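Local coordinates for protein coenzyme A transferase (Yersinia pestis, PDB 3QLI) that probably moves coenzyme A between acyl-CoA thioesters and free carboxylic acids, as a member of the acetyl-CoA hydrolase/transferase family, at residues Met184-Ala192 with Leu306-Pro316; Leu259-Asn267 with Tyr319-Asn329. All coordinates share one frame; numbering follows the deposited sequence.

Overall arrangement
Contact 1 (184-192 with 306-316) and contact 2 (259-267 with 319-329) alternate along the chain, and their centres lie about 15 Å apart. Strand 312-314 of contact 1 leads straight into helix 317-320, whose end belongs to contact 2. The two also pack on each other: Leu-306 CD2 meets Leu-266 CD2 at 3.7 Å, and Val-320 CG2 rests on Arg-315 O at 3.5 Å. Contact 2 holds Glu-264, the residue seen covalently linked to CoA, with Glu-76 about 6 Å and Gln-363 about 7 Å from it, side chain to side chain. Contact 1 stands farther off, the side chain of Arg-315 being about 11 Å from that of Glu-264.

Contact 1 (Met184-Ala192 with Leu306-Pro316); sequences MPRVQGEAA and LNDHPAIFSRP
Arg-186 offers both its backbone groups to the type II turn 306-309. Its N meets Asn-307 OD1 at 2.8 Å in an almost straight bond (175° at the hydrogen), and its O takes the N-H of Asp-308. With CG anti to the backbone N (chi1 -168°), the Asn-307 amide swings back to that N-H. The Arg-186 and Asp-308 side chains run alongside each other, but NH1 and OD2 stay 4.4 Å apart, beyond a salt bridge. Gln-188 N is satisfied by a water that donates to His-309 O, and a second water joins Gln-188 NE2 to Asp-308 OD1.

Farther on, a single beta bridge pairs Gly-189 with Ser-314: Ser-314 N donates to Gln-188 O at 3.0 Å, on a lone pair, and Glu-190 N to Ser-314 O at 2.8 Å. Gly-189 CA lies over one face of the Phe-313 ring, 3.5 Å from its centroid, a CH-pi contact. Arg-315 grips Glu-190 side-on, NE (3.0 Å) and NH2 (2.9 Å) both on OE1, with the two planes 65° apart; its NH1 turns to Asp-287. Ser-314 OG is held by Asn-163.

The bridge thus ties the loop between strands 175-180 and 193-195 to strand 312-314, which pairs in parallel with strand 291-293, while Pro-316 touches Ser-167 of helix 166-172.

Contact 2 (Leu259-Asn267 with Tyr319-Asn329); sequences LGIHTEVLN and YVNDPHIIAQN
Two direct hydrogen bonds join the segments: His-262 gives one, and Glu-264 receives the other. The imidazole NE2 of His-262 donates to Val-320 O at 2.8 Å, the carbonyl lying at the ring edge and receiving the proton on a lone pair in its own plane. His-262 ND1 lies 2.8 Å from a water that also accepts from Asn-329 ND2. The amide oxygen of Asn-329 is taken by the backbone N-H groups of Thr-285 and Leu-286.

The second bond runs from Asn-321 ND2 to Glu-264 OE1 at 2.9 Å, meeting the carboxylate on its anti side and 30° out of plane. The same nitrogen also bonds to Asp-365, which probably helps to position the amide. Asn-321 OD1, 3.5 Å from Glu-264 CG, is buried without a polar partner.

Glu-264 is the residue seen joined covalently to CoA, as expected of the glutamate that carries the thioester in CoA transferases. It sits just past strand 260-261, an outermost strand of the mixed sheet in the C-terminal half, and a bound acetate, probably from the crystallisation liquor, lies about 3 Å from its side chain.

Isoleucine side chains and aromatic rings pack around these bonds. A chi1 of 179° sets the His-262 ring trans to its main-chain nitrogen and brings it up against Ile-326 CG1, 3.8 Å from NE2, and Ile-325 CG2, 3.9 Å from CE1, crossing both side chains at about a right angle. Val-320 CG1 presses on Thr-263 O at 3.3 Å, and Phe-366 of helix 363-372 touches His-262, Asn-321 and Ile-326.

Contact 1 (Met184-Ala192 with Leu306-Pro316)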
# COMPACT_ATOMS: atom_id res chain seq x y z
N MET A 184 -16.82 26.72 16.84
CA MET A 184 -15.92 26.15 15.84
C MET A 184 -14.76 27.12 15.59
O MET A 184 -14.99 28.25 15.18
CB MET A 184 -16.66 25.87 14.52
CG MET A 184 -15.76 25.22 13.46
SD MET A 184 -15.14 23.59 13.90
CE MET A 184 -16.55 22.55 13.53
N PRO A 185 -13.52 26.68 15.84
CA PRO A 185 -12.40 27.61 15.62
C PRO A 185 -12.22 28.01 14.15
O PRO A 185 -12.51 27.23 13.24
CB PRO A 185 -11.19 26.80 16.10
CG PRO A 185 -11.63 25.35 15.97
CD PRO A 185 -13.08 25.38 16.37
N ARG A 186 -11.74 29.23 13.95
CA ARG A 186 -11.37 29.72 12.63
C ARG A 186 -9.95 29.26 12.34
O ARG A 186 -8.98 29.85 12.82
CB ARG A 186 -11.46 31.25 12.59
CG ARG A 186 -11.19 31.85 11.22
CD ARG A 186 -11.36 33.37 11.24
NE ARG A 186 -12.75 33.80 11.17
CZ ARG A 186 -13.58 33.89 12.21
NH1 ARG A 186 -13.16 33.55 13.43
NH2 ARG A 186 -14.83 34.31 12.04
N VAL A 187 -9.84 28.20 11.56
CA VAL A 187 -8.56 27.56 11.31
C VAL A 187 -8.02 27.93 9.94
O VAL A 187 -8.76 27.93 8.97
CB VAL A 187 -8.69 26.04 11.44
CG1 VAL A 187 -7.43 25.34 10.95
CG2 VAL A 187 -9.01 25.67 12.89
N GLN A 188 -6.73 28.25 9.86
CA GLN A 188 -6.09 28.53 8.57
C GLN A 188 -5.68 27.23 7.91
O GLN A 188 -5.24 26.28 8.58
CB GLN A 188 -4.86 29.43 8.76
CG GLN A 188 -5.20 30.82 9.31
CD GLN A 188 -3.97 31.62 9.72
OE1 GLN A 188 -2.84 31.27 9.39
NE2 GLN A 188 -4.20 32.71 10.46
N GLY A 189 -5.79 27.18 6.60
CA GLY A 189 -5.39 25.98 5.89
C GLY A 189 -5.66 26.04 4.41
O GLY A 189 -6.27 26.99 3.91
N GLU A 190 -5.22 25.01 3.70
CA GLU A 190 -5.43 24.95 2.26
C GLU A 190 -6.88 24.62 2.00
O GLU A 190 -7.35 23.53 2.37
CB GLU A 190 -4.54 23.89 1.62
CG GLU A 190 -4.86 23.69 0.14
CD GLU A 190 -4.01 22.64 -0.53
OE1 GLU A 190 -3.30 21.87 0.17
OE2 GLU A 190 -4.05 22.58 -1.78
N ALA A 191 -7.58 25.56 1.36
CA ALA A 191 -9.00 25.42 1.05
C ALA A 191 -9.85 25.27 2.32
O ALA A 191 -10.99 24.77 2.27
CB ALA A 191 -9.23 24.23 0.09
N ALA A 192 -9.30 25.70 3.45
CA ALA A 192 -10.04 25.62 4.72
C ALA A 192 -11.11 26.69 4.80
O ALA A 192 -12.10 26.53 5.50
CB ALA A 192 -9.09 25.72 5.90
N LEU A 306 -6.90 26.34 18.68
CA LEU A 306 -6.67 26.34 17.23
C LEU A 306 -7.13 27.62 16.59
O LEU A 306 -6.71 27.95 15.48
CB LEU A 306 -7.42 25.18 16.55
CG LEU A 306 -7.20 23.81 17.19
CD1 LEU A 306 -8.01 22.76 16.41
CD2 LEU A 306 -5.72 23.46 17.21
N ASN A 307 -8.00 28.35 17.27
CA ASN A 307 -8.60 29.54 16.68
C ASN A 307 -7.57 30.58 16.26
O ASN A 307 -6.85 31.12 17.09
CB ASN A 307 -9.63 30.14 17.65
CG ASN A 307 -10.49 31.20 17.01
OD1 ASN A 307 -11.29 30.90 16.11
ND2 ASN A 307 -10.34 32.44 17.46
N ASP A 308 -7.49 30.85 14.96
CA ASP A 308 -6.64 31.92 14.44
C ASP A 308 -5.17 31.73 14.75
O ASP A 308 -4.44 32.71 14.90
CB ASP A 308 -7.07 33.28 15.02
CG ASP A 308 -8.34 33.80 14.39
OD1 ASP A 308 -8.48 33.70 13.16
OD2 ASP A 308 -9.20 34.31 15.13
N HIS A 309 -4.74 30.48 14.88
CA HIS A 309 -3.35 30.18 15.16
C HIS A 309 -2.55 30.24 13.87
O HIS A 309 -2.84 29.48 12.95
CB HIS A 309 -3.23 28.78 15.74
CG HIS A 309 -1.96 28.55 16.50
ND1 HIS A 309 -0.72 28.80 15.95
CD2 HIS A 309 -1.74 28.12 17.76
CE1 HIS A 309 0.21 28.52 16.85
NE2 HIS A 309 -0.38 28.11 17.96
N PRO A 310 -1.53 31.12 13.81
CA PRO A 310 -0.79 31.33 12.55
C PRO A 310 0.23 30.25 12.25
O PRO A 310 0.83 30.26 11.17
CB PRO A 310 -0.06 32.67 12.79
CG PRO A 310 -0.57 33.20 14.11
CD PRO A 310 -1.11 32.05 14.87
N ALA A 311 0.45 29.34 13.20
CA ALA A 311 1.43 28.27 13.01
C ALA A 311 0.79 26.89 12.92
O ALA A 311 1.48 25.87 13.02
CB ALA A 311 2.51 28.30 14.09
N ILE A 312 -0.53 26.84 12.75
CA ILE A 312 -1.22 25.58 12.53
C ILE A 312 -1.93 25.71 11.19
O ILE A 312 -2.57 26.73 10.92
CB ILE A 312 -2.21 25.25 13.69
CG1 ILE A 312 -1.44 25.07 15.01
CG2 ILE A 312 -3.02 23.97 13.41
CD1 ILE A 312 -2.33 24.94 16.24
N PHE A 313 -1.80 24.71 10.33
CA PHE A 313 -2.28 24.85 8.96
C PHE A 313 -2.89 23.54 8.48
O PHE A 313 -2.16 22.60 8.20
CB PHE A 313 -1.12 25.26 8.05
CG PHE A 313 -1.54 25.77 6.70
CD1 PHE A 313 -2.06 27.05 6.56
CD2 PHE A 313 -1.36 25.00 5.57
CE1 PHE A 313 -2.43 27.53 5.31
CE2 PHE A 313 -1.72 25.47 4.32
CZ PHE A 313 -2.26 26.74 4.19
N SER A 314 -4.22 23.48 8.38
CA SER A 314 -4.84 22.25 7.90
C SER A 314 -4.65 22.09 6.40
O SER A 314 -4.62 23.08 5.64
CB SER A 314 -6.32 22.19 8.27
OG SER A 314 -7.04 23.15 7.52
N ARG A 315 -4.52 20.85 5.96
CA ARG A 315 -4.46 20.56 4.53
C ARG A 315 -5.30 19.33 4.20
O ARG A 315 -5.59 18.51 5.08
CB ARG A 315 -3.00 20.41 4.08
CG ARG A 315 -2.19 21.69 4.36
CD ARG A 315 -0.87 21.76 3.58
NE ARG A 315 -1.09 21.79 2.14
CZ ARG A 315 -0.15 22.09 1.25
NH1 ARG A 315 1.08 22.40 1.65
NH2 ARG A 315 -0.45 22.09 -0.06
N PRO A 316 -5.73 19.20 2.94
CA PRO A 316 -6.62 18.09 2.56
C PRO A 316 -5.95 16.73 2.67
O PRO A 316 -4.72 16.64 2.59
CB PRO A 316 -6.96 18.38 1.09
CG PRO A 316 -5.96 19.40 0.63
CD PRO A 316 -5.59 20.19 1.86
O HOH W 1 -5.11 28.06 12.17
O HOH W 2 -7.10 33.39 11.12

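Contact 2 (Leu259-Asn267 with Tyr319-Asn329)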
# COMPACT_ATOMS: atom_id res chain seq x y z
N LEU A 259 10.97 20.02 17.10
CA LEU A 259 10.11 19.01 16.48
C LEU A 259 9.20 19.65 15.44
O LEU A 259 8.93 20.86 15.48
CB LEU A 259 9.28 18.28 17.53
CG LEU A 259 10.07 17.54 18.60
CD1 LEU A 259 9.15 16.73 19.52
CD2 LEU A 259 11.09 16.62 17.96
N GLY A 260 8.73 18.83 14.50
CA GLY A 260 7.74 19.28 13.53
C GLY A 260 6.50 18.42 13.65
O GLY A 260 6.52 17.36 14.29
N ILE A 261 5.41 18.87 13.02
CA ILE A 261 4.18 18.08 12.98
C ILE A 261 3.67 17.97 11.55
O ILE A 261 3.51 18.97 10.86
CB ILE A 261 3.07 18.72 13.85
CG1 ILE A 261 3.39 18.59 15.35
CG2 ILE A 261 1.70 18.07 13.55
CD1 ILE A 261 2.41 19.33 16.24
N HIS A 262 3.45 16.73 11.12
CA HIS A 262 2.70 16.45 9.89
C HIS A 262 1.93 15.18 10.18
O HIS A 262 2.46 14.06 10.07
CB HIS A 262 3.64 16.26 8.70
CG HIS A 262 2.93 15.94 7.42
ND1 HIS A 262 2.83 16.83 6.37
CD2 HIS A 262 2.27 14.82 7.02
CE1 HIS A 262 2.16 16.27 5.38
NE2 HIS A 262 1.82 15.04 5.74
N THR A 263 0.67 15.36 10.57
CA THR A 263 -0.09 14.29 11.17
C THR A 263 -1.44 14.21 10.47
O THR A 263 -1.89 15.18 9.87
CB THR A 263 -0.27 14.57 12.67
OG1 THR A 263 -0.86 13.43 13.32
CG2 THR A 263 -1.14 15.84 12.89
N GLU A 264 -2.07 13.04 10.50
CA GLU A 264 -3.43 12.94 9.98
C GLU A 264 -4.39 13.62 10.95
O GLU A 264 -5.04 14.61 10.60
CB GLU A 264 -3.84 11.49 9.75
CG GLU A 264 -5.25 11.33 9.15
CD GLU A 264 -5.75 9.90 9.26
OE1 GLU A 264 -5.09 9.00 8.70
OE2 GLU A 264 -6.78 9.68 9.92
N VAL A 265 -4.47 13.10 12.17
CA VAL A 265 -5.30 13.73 13.19
C VAL A 265 -4.45 14.58 14.16
O VAL A 265 -3.40 14.14 14.65
CB VAL A 265 -6.12 12.69 14.01
CG1 VAL A 265 -5.21 11.82 14.82
CG2 VAL A 265 -7.11 13.39 14.95
N LEU A 266 -4.92 15.80 14.42
CA LEU A 266 -4.29 16.65 15.43
C LEU A 266 -4.98 16.39 16.77
O LEU A 266 -6.21 16.47 16.86
CB LEU A 266 -4.41 18.12 15.06
CG LEU A 266 -3.69 19.15 15.96
CD1 LEU A 266 -2.17 18.96 15.88
CD2 LEU A 266 -4.06 20.58 15.53
N ASN A 267 -4.18 16.04 17.77
CA ASN A 267 -4.69 15.64 19.09
C ASN A 267 -4.17 16.56 20.20
O ASN A 267 -3.24 17.34 19.98
CB ASN A 267 -4.30 14.18 19.39
CG ASN A 267 -2.80 13.99 19.54
OD1 ASN A 267 -2.03 14.94 19.44
ND2 ASN A 267 -2.38 12.76 19.81
N TYR A 319 -3.29 15.29 0.32
CA TYR A 319 -1.92 15.80 0.51
C TYR A 319 -1.30 15.18 1.75
O TYR A 319 -0.22 14.58 1.71
CB TYR A 319 -1.95 17.33 0.67
CG TYR A 319 -0.62 17.99 1.03
CD1 TYR A 319 0.27 18.38 0.04
CD2 TYR A 319 -0.27 18.23 2.36
CE1 TYR A 319 1.47 18.99 0.35
CE2 TYR A 319 0.93 18.84 2.68
CZ TYR A 319 1.80 19.21 1.67
OH TYR A 319 3.01 19.83 1.97
N VAL A 320 -1.99 15.34 2.88
CA VAL A 320 -1.42 14.97 4.16
C VAL A 320 -1.06 13.49 4.21
O VAL A 320 0.01 13.13 4.74
CB VAL A 320 -2.38 15.29 5.31
CG1 VAL A 320 -1.87 14.69 6.62
CG2 VAL A 320 -2.59 16.81 5.42
N ASN A 321 -1.94 12.65 3.69
CA ASN A 321 -1.75 11.20 3.76
C ASN A 321 -1.11 10.61 2.50
O ASN A 321 -1.12 9.40 2.33
CB ASN A 321 -3.08 10.47 4.05
CG ASN A 321 -3.48 10.55 5.51
OD1 ASN A 321 -3.50 11.62 6.10
ND2 ASN A 321 -3.77 9.38 6.11
N ASP A 322 -0.57 11.44 1.62
CA ASP A 322 0.18 10.93 0.47
C ASP A 322 1.57 10.50 0.96
O ASP A 322 2.34 11.33 1.44
CB ASP A 322 0.32 12.03 -0.59
CG ASP A 322 1.05 11.55 -1.85
OD1 ASP A 322 1.75 10.51 -1.80
OD2 ASP A 322 0.92 12.23 -2.89
N PRO A 323 1.89 9.21 0.85
CA PRO A 323 3.20 8.80 1.37
C PRO A 323 4.36 9.56 0.73
O PRO A 323 5.38 9.77 1.39
CB PRO A 323 3.28 7.31 1.00
CG PRO A 323 1.84 6.87 0.88
CD PRO A 323 1.10 8.07 0.34
N HIS A 324 4.21 9.96 -0.53
CA HIS A 324 5.27 10.71 -1.20
C HIS A 324 5.49 12.06 -0.54
O HIS A 324 6.63 12.51 -0.39
CB HIS A 324 4.98 10.93 -2.69
CG HIS A 324 5.95 11.86 -3.35
ND1 HIS A 324 7.23 11.48 -3.68
CD2 HIS A 324 5.83 13.16 -3.71
CE1 HIS A 324 7.86 12.51 -4.23
NE2 HIS A 324 7.03 13.54 -4.26
N ILE A 325 4.40 12.69 -0.12
CA ILE A 325 4.47 13.96 0.60
C ILE A 325 5.05 13.76 2.01
O ILE A 325 5.95 14.49 2.44
CB ILE A 325 3.07 14.58 0.72
CG1 ILE A 325 2.56 15.00 -0.67
CG2 ILE A 325 3.08 15.78 1.66
CD1 ILE A 325 3.42 16.04 -1.36
N ILE A 326 4.53 12.78 2.74
CA ILE A 326 5.02 12.50 4.09
C ILE A 326 6.55 12.33 4.09
O ILE A 326 7.25 12.86 4.97
CB ILE A 326 4.36 11.23 4.67
CG1 ILE A 326 2.85 11.47 4.89
CG2 ILE A 326 5.03 10.81 5.99
CD1 ILE A 326 2.03 10.20 4.87
N ALA A 327 7.04 11.61 3.09
CA ALA A 327 8.45 11.21 3.02
C ALA A 327 9.39 12.37 2.71
O ALA A 327 10.60 12.23 2.86
CB ALA A 327 8.64 10.09 1.98
N GLN A 328 8.86 13.50 2.26
CA GLN A 328 9.72 14.64 1.91
C GLN A 328 10.27 15.35 3.14
O GLN A 328 11.28 16.05 3.06
CB GLN A 328 8.99 15.63 1.00
CG GLN A 328 8.40 14.98 -0.27
CD GLN A 328 9.43 14.20 -1.05
OE1 GLN A 328 10.48 14.72 -1.42
NE2 GLN A 328 9.13 12.91 -1.31
N ASN A 329 9.61 15.17 4.28
CA ASN A 329 10.16 15.67 5.53
C ASN A 329 11.12 14.63 6.10
O ASN A 329 10.81 13.44 6.09
CB ASN A 329 9.05 16.03 6.52
CG ASN A 329 8.25 17.25 6.08
OD1 ASN A 329 8.81 18.23 5.61
ND2 ASN A 329 6.92 17.18 6.23
O HOH W 3 4.44 19.18 6.38